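Local coordinates for actin binding protein family protein (Entamoeba histolytica HM-1:IMSS, PDB 6K2F), which probably binds actin monomers through ADF-homology domains, one of which is contained here, and is thought to restrain filament assembly by sequestering G-actin, at residues A[45-58]-A[121-133]. Residues are numbered along the deposited sequence; the frame is centred on the assembly and turned at random.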
ATOM      1  N   PHE A  45      -1.239  -2.151  -7.369  1.00 20.04           N
ATOM      2  CA  PHE A  45      -2.711  -2.319  -7.318  1.00 16.15           C
ATOM      3  C   PHE A  45      -3.078  -3.741  -7.747  1.00 20.42           C
ATOM      4  O   PHE A  45      -3.881  -4.404  -7.089  1.00 18.60           O
ATOM      5  CB  PHE A  45      -3.358  -1.281  -8.232  1.00 18.70           C
ATOM      6  CG  PHE A  45      -4.820  -1.506  -8.510  1.00 16.70           C
ATOM      7  CD1 PHE A  45      -5.772  -1.031  -7.632  1.00 20.64           C
ATOM      8  CD2 PHE A  45      -5.242  -2.177  -9.643  1.00 19.67           C
ATOM      9  CE1 PHE A  45      -7.121  -1.186  -7.894  1.00 18.31           C
ATOM     10  CE2 PHE A  45      -6.595  -2.338  -9.897  1.00 19.58           C
ATOM     11  CZ  PHE A  45      -7.528  -1.854  -9.020  1.00 18.45           C
ATOM     12  N   ASP A  46      -2.488  -4.195  -8.851  1.00 21.43           N
ATOM     13  CA  ASP A  46      -2.849  -5.503  -9.452  1.00 22.57           C
ATOM     14  C   ASP A  46      -2.559  -6.632  -8.456  1.00 18.87           C
ATOM     15  O   ASP A  46      -3.457  -7.462  -8.215  1.00 24.66           O
ATOM     16  CB  ASP A  46      -2.093  -5.725 -10.758  1.00 25.84           C
ATOM     17  CG  ASP A  46      -2.549  -4.821 -11.894  1.00 49.53           C
ATOM     18  OD1 ASP A  46      -3.732  -4.426 -11.922  1.00 36.70           O
ATOM     19  OD2 ASP A  46      -1.712  -4.505 -12.744  1.00 59.97           O
ATOM     20  N   ALA A  47      -1.348  -6.660  -7.891  1.00 20.40           N
ATOM     21  CA  ALA A  47      -0.933  -7.662  -6.887  1.00 19.73           C
ATOM     22  C   ALA A  47      -1.863  -7.567  -5.677  1.00 17.58           C
ATOM     23  O   ALA A  47      -2.308  -8.601  -5.152  1.00 20.83           O
ATOM     24  CB  ALA A  47       0.494  -7.420  -6.472  1.00 23.83           C
ATOM     25  N   ASP A  48      -2.179  -6.349  -5.251  1.00 17.85           N
ATOM     26  CA  ASP A  48      -2.931  -6.160  -3.995  1.00 17.28           C
ATOM     27  C   ASP A  48      -4.362  -6.697  -4.140  1.00 15.76           C
ATOM     28  O   ASP A  48      -4.971  -7.055  -3.111  1.00 14.23           O
ATOM     29  CB  ASP A  48      -2.932  -4.703  -3.533  1.00 16.56           C
ATOM     30  CG  ASP A  48      -1.607  -4.189  -2.980  1.00 15.60           C
ATOM     31  OD1 ASP A  48      -0.577  -4.946  -2.968  1.00 18.01           O
ATOM     32  OD2 ASP A  48      -1.607  -3.003  -2.567  1.00 16.94           O
ATOM     33  N   LEU A  49      -4.907  -6.764  -5.359  1.00 15.63           N
ATOM     34  CA  LEU A  49      -6.287  -7.279  -5.525  1.00 13.69           C
ATOM     35  C   LEU A  49      -6.374  -8.684  -4.926  1.00 13.17           C
ATOM     36  O   LEU A  49      -7.422  -9.026  -4.353  1.00 14.78           O
ATOM     37  CB  LEU A  49      -6.692  -7.268  -7.002  1.00 15.70           C
ATOM     38  CG  LEU A  49      -7.106  -5.898  -7.537  1.00 17.25           C
ATOM     39  CD1 LEU A  49      -7.175  -5.910  -9.055  1.00 20.69           C
ATOM     40  CD2 LEU A  49      -8.435  -5.475  -6.930  1.00 19.28           C
ATOM     41  N   ASP A  50      -5.312  -9.480  -5.051  1.00 14.09           N
ATOM     42  CA  ASP A  50      -5.351 -10.883  -4.579  1.00 15.73           C
ATOM     43  C   ASP A  50      -5.337 -10.928  -3.042  1.00 16.79           C
ATOM     44  O   ASP A  50      -5.765 -11.973  -2.476  1.00 17.91           O
ATOM     45  CB  ASP A  50      -4.224 -11.690  -5.207  1.00 17.89           C
ATOM     46  CG  ASP A  50      -4.499 -12.049  -6.657  1.00 25.98           C
ATOM     47  OD1 ASP A  50      -5.684 -12.061  -7.044  1.00 19.20           O
ATOM     48  OD2 ASP A  50      -3.526 -12.341  -7.388  1.00 29.92           O
ATOM     49  N   LEU A  51      -4.872  -9.877  -2.363  1.00 16.16           N
ATOM     50  CA  LEU A  51      -4.839  -9.879  -0.866  1.00 16.74           C
ATOM     51  C   LEU A  51      -6.253  -9.970  -0.295  1.00 15.18           C
ATOM     52  O   LEU A  51      -6.408 -10.486   0.821  1.00 16.07           O
ATOM     53  CB  LEU A  51      -4.144  -8.614  -0.358  1.00 16.86           C
ATOM     54  CG  LEU A  51      -2.670  -8.502  -0.724  1.00 21.44           C
ATOM     55  CD1 LEU A  51      -2.122  -7.155  -0.278  1.00 22.07           C
ATOM     56  CD2 LEU A  51      -1.869  -9.649  -0.115  1.00 27.37           C
ATOM     57  N   VAL A  52      -7.260  -9.507  -1.024  1.00 14.44           N
ATOM     58  CA  VAL A  52      -8.671  -9.548  -0.559  1.00 13.46           C
ATOM     59  C   VAL A  52      -9.040 -10.986  -0.193  1.00 16.69           C
ATOM     60  O   VAL A  52      -9.793 -11.187   0.793  1.00 17.21           O
ATOM     61  CB  VAL A  52      -9.611  -8.994  -1.634  1.00 15.09           C
ATOM     62  CG1 VAL A  52     -11.071  -9.353  -1.338  1.00 19.38           C
ATOM     63  CG2 VAL A  52      -9.412  -7.499  -1.765  1.00 16.42           C
ATOM     64  N   LEU A  53      -8.555 -11.956  -0.962  1.00 16.99           N
ATOM     65  CA  LEU A  53      -8.960 -13.376  -0.796  1.00 19.13           C
ATOM     66  C   LEU A  53      -8.568 -13.898   0.591  1.00 25.13           C
ATOM     67  O   LEU A  53      -9.187 -14.903   1.036  1.00 28.08           O
ATOM     68  CB  LEU A  53      -8.315 -14.187  -1.916  1.00 19.16           C
ATOM     69  CG  LEU A  53      -8.679 -13.769  -3.335  1.00 25.89           C
ATOM     70  CD1 LEU A  53      -7.941 -14.627  -4.354  1.00 30.57           C
ATOM     71  CD2 LEU A  53     -10.170 -13.863  -3.548  1.00 26.87           C
ATOM     72  N   LYS A  54      -7.558 -13.298   1.223  1.00 17.88           N
ATOM     73  CA  LYS A  54      -7.073 -13.691   2.568  1.00 20.50           C
ATOM     74  C   LYS A  54      -8.025 -13.194   3.672  1.00 18.38           C
ATOM     75  O   LYS A  54      -7.941 -13.706   4.796  1.00 21.46           O
ATOM     76  CB  LYS A  54      -5.705 -13.063   2.846  1.00 30.62           C
ATOM     77  CG  LYS A  54      -4.533 -13.555   2.008  1.00 48.17           C
ATOM     78  CD  LYS A  54      -3.205 -13.024   2.546  1.00 72.45           C
ATOM     79  CE  LYS A  54      -1.995 -13.855   2.167  1.00102.04           C
ATOM     80  NZ  LYS A  54      -1.608 -13.648   0.751  1.00 97.36           N
ATOM     81  N   TYR A  55      -8.877 -12.211   3.379  1.00 16.29           N
ATOM     82  CA  TYR A  55      -9.733 -11.539   4.380  1.00 14.55           C
ATOM     83  C   TYR A  55     -11.182 -12.003   4.313  1.00 14.88           C
ATOM     84  O   TYR A  55     -11.850 -11.938   5.333  1.00 16.13           O
ATOM     85  CB  TYR A  55      -9.667 -10.036   4.140  1.00 14.67           C
ATOM     86  CG  TYR A  55      -8.364  -9.441   4.605  1.00 15.42           C
ATOM     87  CD1 TYR A  55      -7.237  -9.449   3.803  1.00 15.14           C
ATOM     88  CD2 TYR A  55      -8.235  -8.909   5.872  1.00 18.27           C
ATOM     89  CE1 TYR A  55      -6.026  -8.937   4.242  1.00 15.13           C
ATOM     90  CE2 TYR A  55      -7.039  -8.361   6.316  1.00 20.61           C
ATOM     91  CZ  TYR A  55      -5.930  -8.358   5.491  1.00 18.16           C
ATOM     92  OH  TYR A  55      -4.754  -7.832   5.953  1.00 20.57           O
ATOM     93  N   LEU A  56     -11.649 -12.472   3.165  1.00 15.50           N
ATOM     94  CA  LEU A  56     -13.046 -12.955   3.081  1.00 16.19           C
ATOM     95  C   LEU A  56     -13.206 -14.212   3.933  1.00 15.34           C
ATOM     96  O   LEU A  56     -12.260 -15.026   4.072  1.00 17.62           O
ATOM     97  CB  LEU A  56     -13.437 -13.195   1.622  1.00 13.70           C
ATOM     98  CG  LEU A  56     -13.340 -11.972   0.701  1.00 14.91           C
ATOM     99  CD1 LEU A  56     -13.755 -12.316  -0.724  1.00 18.80           C
ATOM    100  CD2 LEU A  56     -14.186 -10.813   1.224  1.00 15.34           C
ATOM    101  N   VAL A  57     -14.374 -14.358   4.535  1.00 15.13           N
ATOM    102  CA  VAL A  57     -14.713 -15.563   5.330  1.00 14.57           C
ATOM    103  C   VAL A  57     -15.901 -16.229   4.642  1.00 13.26           C
ATOM    104  O   VAL A  57     -16.925 -15.581   4.475  1.00 13.85           O
ATOM    105  CB  VAL A  57     -15.045 -15.213   6.788  1.00 20.26           C
ATOM    106  CG1 VAL A  57     -15.453 -16.452   7.545  1.00 20.04           C
ATOM    107  CG2 VAL A  57     -13.875 -14.526   7.487  1.00 24.53           C
ATOM    108  N   GLU A  58     -15.740 -17.470   4.203  1.00 13.99           N
ATOM    109  CA  GLU A  58     -16.785 -18.113   3.363  1.00 15.09           C
ATOM    110  C   GLU A  58     -18.119 -18.130   4.120  1.00 16.03           C
ATOM    111  O   GLU A  58     -18.153 -18.510   5.311  1.00 15.15           O
ATOM    112  CB  GLU A  58     -16.343 -19.497   2.896  1.00 17.19           C
ATOM    113  CG  GLU A  58     -17.320 -20.144   1.923  1.00 14.62           C
ATOM    114  CD  GLU A  58     -18.510 -20.850   2.536  1.00 16.27           C
ATOM    115  OE1 GLU A  58     -18.458 -21.207   3.747  1.00 19.45           O
ATOM    116  OE2 GLU A  58     -19.466 -21.157   1.785  1.00 16.36           O
ATOM    117  N   THR A 121     -20.477 -13.151  -5.048  1.00 12.66           N
ATOM    118  CA  THR A 121     -21.108 -14.158  -4.146  1.00 13.30           C
ATOM    119  C   THR A 121     -20.122 -15.261  -3.789  1.00 13.36           C
ATOM    120  O   THR A 121     -20.474 -16.088  -2.953  1.00 15.00           O
ATOM    121  CB  THR A 121     -22.384 -14.719  -4.780  1.00 17.42           C
ATOM    122  OG1 THR A 121     -22.023 -15.521  -5.912  1.00 16.79           O
ATOM    123  CG2 THR A 121     -23.337 -13.608  -5.185  1.00 21.08           C
ATOM    124  N   VAL A 122     -18.962 -15.299  -4.436  1.00 12.20           N
ATOM    125  CA  VAL A 122     -17.921 -16.342  -4.189  1.00 13.88           C
ATOM    126  C   VAL A 122     -16.571 -15.621  -4.192  1.00 13.95           C
ATOM    127  O   VAL A 122     -16.461 -14.527  -4.797  1.00 13.73           O
ATOM    128  CB  VAL A 122     -17.985 -17.465  -5.236  1.00 15.08           C
ATOM    129  CG1 VAL A 122     -19.263 -18.264  -5.155  1.00 16.51           C
ATOM    130  CG2 VAL A 122     -17.855 -16.910  -6.630  1.00 16.47           C
ATOM    131  N   PHE A 123     -15.579 -16.201  -3.546  1.00 15.20           N
ATOM    132  CA  PHE A 123     -14.215 -15.632  -3.493  1.00 14.34           C
ATOM    133  C   PHE A 123     -13.678 -15.381  -4.901  1.00 14.29           C
ATOM    134  O   PHE A 123     -12.986 -14.356  -5.131  1.00 15.45           O
ATOM    135  CB  PHE A 123     -13.263 -16.564  -2.765  1.00 13.33           C
ATOM    136  CG  PHE A 123     -13.398 -16.625  -1.263  1.00 16.03           C
ATOM    137  CD1 PHE A 123     -14.564 -16.278  -0.604  1.00 16.42           C
ATOM    138  CD2 PHE A 123     -12.326 -17.095  -0.523  1.00 19.33           C
ATOM    139  CE1 PHE A 123     -14.638 -16.359   0.769  1.00 16.69           C
ATOM    140  CE2 PHE A 123     -12.402 -17.172   0.856  1.00 26.00           C
ATOM    141  CZ  PHE A 123     -13.553 -16.798   1.493  1.00 16.58           C
ATOM    142  N   SER A 124     -13.987 -16.256  -5.840  1.00 13.22           N
ATOM    143  CA  SER A 124     -13.449 -16.208  -7.218  1.00 14.89           C
ATOM    144  C   SER A 124     -14.056 -15.022  -7.993  1.00 15.74           C
ATOM    145  O   SER A 124     -13.566 -14.733  -9.107  1.00 14.77           O
ATOM    146  CB  SER A 124     -13.659 -17.530  -7.917  1.00 17.90           C
ATOM    147  OG  SER A 124     -15.037 -17.844  -8.074  1.00 17.49           O
ATOM    148  N   ASP A 125     -15.062 -14.342  -7.449  1.00 13.38           N
ATOM    149  CA  ASP A 125     -15.554 -13.057  -8.014  1.00 13.44           C
ATOM    150  C   ASP A 125     -14.604 -11.900  -7.716  1.00 13.76           C
ATOM    151  O   ASP A 125     -14.813 -10.791  -8.282  1.00 16.75           O
ATOM    152  CB  ASP A 125     -16.947 -12.696  -7.519  1.00 14.77           C
ATOM    153  CG  ASP A 125     -18.041 -13.574  -8.090  1.00 18.06           C
ATOM    154  OD1 ASP A 125     -17.875 -14.121  -9.233  1.00 17.20           O
ATOM    155  OD2 ASP A 125     -19.066 -13.732  -7.380  1.00 17.45           O
ATOM    156  N   PHE A 126     -13.620 -12.123  -6.862  1.00 12.87           N
ATOM    157  CA  PHE A 126     -12.657 -11.092  -6.430  1.00 13.95           C
ATOM    158  C   PHE A 126     -11.255 -11.542  -6.805  1.00 14.66           C
ATOM    159  O   PHE A 126     -11.087 -12.433  -7.659  1.00 16.68           O
ATOM    160  CB  PHE A 126     -12.914 -10.799  -4.950  1.00 14.75           C
ATOM    161  CG  PHE A 126     -14.334 -10.367  -4.682  1.00 14.17           C
ATOM    162  CD1 PHE A 126     -14.776  -9.110  -5.062  1.00 17.41           C
ATOM    163  CD2 PHE A 126     -15.239 -11.198  -4.036  1.00 16.05           C
ATOM    164  CE1 PHE A 126     -16.082  -8.700  -4.841  1.00 18.36           C
ATOM    165  CE2 PHE A 126     -16.540 -10.769  -3.779  1.00 16.51           C
ATOM    166  CZ  PHE A 126     -16.964  -9.525  -4.181  1.00 15.48           C
ATOM    167  N   GLY A 127     -10.258 -10.915  -6.191  1.00 14.56           N
ATOM    168  CA  GLY A 127      -8.877 -11.035  -6.663  1.00 14.38           C
ATOM    169  C   GLY A 127      -8.691 -10.382  -8.023  1.00 15.67           C
ATOM    170  O   GLY A 127      -9.629  -9.794  -8.594  1.00 16.00           O
ATOM    171  N   LYS A 128      -7.483 -10.454  -8.547  1.00 18.42           N
ATOM    172  CA  LYS A 128      -7.151  -9.843  -9.859  1.00 18.34           C
ATOM    173  C   LYS A 128      -8.034 -10.463 -10.955  1.00 17.35           C
ATOM    174  O   LYS A 128      -8.584  -9.707 -11.786  1.00 21.35           O
ATOM    175  CB  LYS A 128      -5.650 -10.010 -10.123  1.00 23.57           C
ATOM    176  CG  LYS A 128      -5.158  -9.402 -11.428  1.00 29.12           C
ATOM    177  CD  LYS A 128      -3.719  -9.747 -11.746  1.00 51.54           C
ATOM    178  CE  LYS A 128      -3.129  -8.872 -12.835  1.00 87.79           C
ATOM    179  NZ  LYS A 128      -3.926  -8.916 -14.084  1.00 97.35           N
ATOM    180  N   SER A 129      -8.181 -11.789 -10.973  1.00 19.43           N
ATOM    181  CA  SER A 129      -8.980 -12.520 -11.980  1.00 20.03           C
ATOM    182  C   SER A 129     -10.426 -12.033 -11.943  1.00 17.63           C
ATOM    183  O   SER A 129     -11.022 -11.813 -13.041  1.00 19.95           O
ATOM    184  CB  SER A 129      -8.917 -14.007 -11.753  1.00 26.24           C
ATOM    185  OG  SER A 129      -7.615 -14.497 -12.016  1.00 49.21           O
ATOM    186  N   GLY A 130     -10.988 -11.921 -10.738  1.00 17.16           N
ATOM    187  CA  GLY A 130     -12.386 -11.513 -10.575  1.00 17.38           C
ATOM    188  C   GLY A 130     -12.594 -10.082 -11.044  1.00 17.00           C
ATOM    189  O   GLY A 130     -13.630  -9.782 -11.687  1.00 18.61           O
ATOM    190  N   TYR A 131     -11.618  -9.215 -10.786  1.00 16.77           N
ATOM    191  CA  TYR A 131     -11.701  -7.791 -11.195  1.00 17.02           C
ATOM    192  C   TYR A 131     -11.682  -7.694 -12.721  1.00 16.11           C
ATOM    193  O   TYR A 131     -12.472  -6.931 -13.316  1.00 19.49           O
ATOM    194  CB  TYR A 131     -10.542  -7.005 -10.583  1.00 18.16           C
ATOM    195  CG  TYR A 131     -10.614  -5.526 -10.845  1.00 20.04           C
ATOM    196  CD1 TYR A 131     -11.731  -4.805 -10.464  1.00 21.46           C
ATOM    197  CD2 TYR A 131      -9.606  -4.872 -11.524  1.00 22.06           C
ATOM    198  CE1 TYR A 131     -11.828  -3.449 -10.730  1.00 21.00           C
ATOM    199  CE2 TYR A 131      -9.684  -3.515 -11.789  1.00 19.32           C
ATOM    200  CZ  TYR A 131     -10.800  -2.806 -11.396  1.00 20.15           C
ATOM    201  OH  TYR A 131     -10.873  -1.466 -11.634  1.00 24.94           O
ATOM    202  N   GLU A 132     -10.764  -8.421 -13.357  1.00 17.09           N
ATOM    203  CA  GLU A 132     -10.653  -8.407 -14.843  1.00 22.40           C
ATOM    204  C   GLU A 132     -11.969  -8.924 -15.441  1.00 20.31           C
ATOM    205  O   GLU A 132     -12.442  -8.344 -16.413  1.00 21.20           O
ATOM    206  CB  GLU A 132      -9.422  -9.199 -15.267  1.00 27.97           C
ATOM    207  CG  GLU A 132      -8.112  -8.532 -14.851  1.00 38.65           C
ATOM    208  CD  GLU A 132      -7.804  -7.178 -15.488  1.00119.67           C
ATOM    209  OE1 GLU A 132      -8.438  -6.840 -16.514  1.00 70.63           O
ATOM    210  OE2 GLU A 132      -6.920  -6.456 -14.957  1.00 48.11           O
ATOM    211  N   ALA A 133     -12.580  -9.942 -14.834  1.00 21.01           N
ATOM    212  CA  ALA A 133     -13.860 -10.509 -15.317  1.00 22.35           C
ATOM    213  C   ALA A 133     -14.967  -9.464 -15.185  1.00 22.05           C
ATOM    214  O   ALA A 133     -15.784  -9.346 -16.110  1.00 24.31           O
ATOM    215  CB  ALA A 133     -14.200 -11.769 -14.559  1.00 23.71           C
TER
HETATM  216  O   HOH W   1     -10.142  -8.454  -4.859  1.00 16.02           O
HETATM  217  O   HOH W   2      -6.822 -13.587  -9.187  1.00 26.62           O
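Leu56 CB lies over one face of the Phe123 ring, 3.8 Å from its centroid, which meets the criterion for a CH-pi contact. The rim of the same ring meets backbone: Val57 C lies at the edge in plane, and Glu58 N comes within 3.5 Å of Phe123 CZ. From the same leucine, Leu56 CD1 reaches Phe126 CD2 at 3.8 Å. At the other end of the contact, Phe45 turns its edge toward the face of Tyr131 in an offset edge-to-face pair, with planes at 75° and centroids 5.7 Å apart. Phe45 reaches this position because its CG is anti to the backbone N, while Leu49 CG lies above the rim of one face of Phe45 and Leu49 CD1 touches Tyr131 CD2 obliquely. Between the two aromatic ends, Leu53 CD2 packs against the Phe123 carbonyl.

The polar centre lies where the backbones come closest, at Asp50 and Gly127. Lys128 N donates to Asp50 OD1 at 2.8 Å and 169°, nearly straight but from above the carboxylate plane. A water donates to the same oxygen and accepts from Ser129 N, so one carboxylate oxygen ties together two successive backbone N-H groups, the first directly and the second through solvent. A second water joins Gly127 N to Leu49 O. Gly127, with its positive phi, brings its CA against Asp50 OD1 and also to 3.4 Å from Leu49 O.

Helix 45-49 meets helix 127-133 at 109°, with axes 8.4 Å apart. Both segments pack on the central mixed sheet of this ADF-homology domain: Leu49 and Val52 rest on Phe66 of strand 62-68, Phe126 and Tyr131 on strands 77-85 and 114-120.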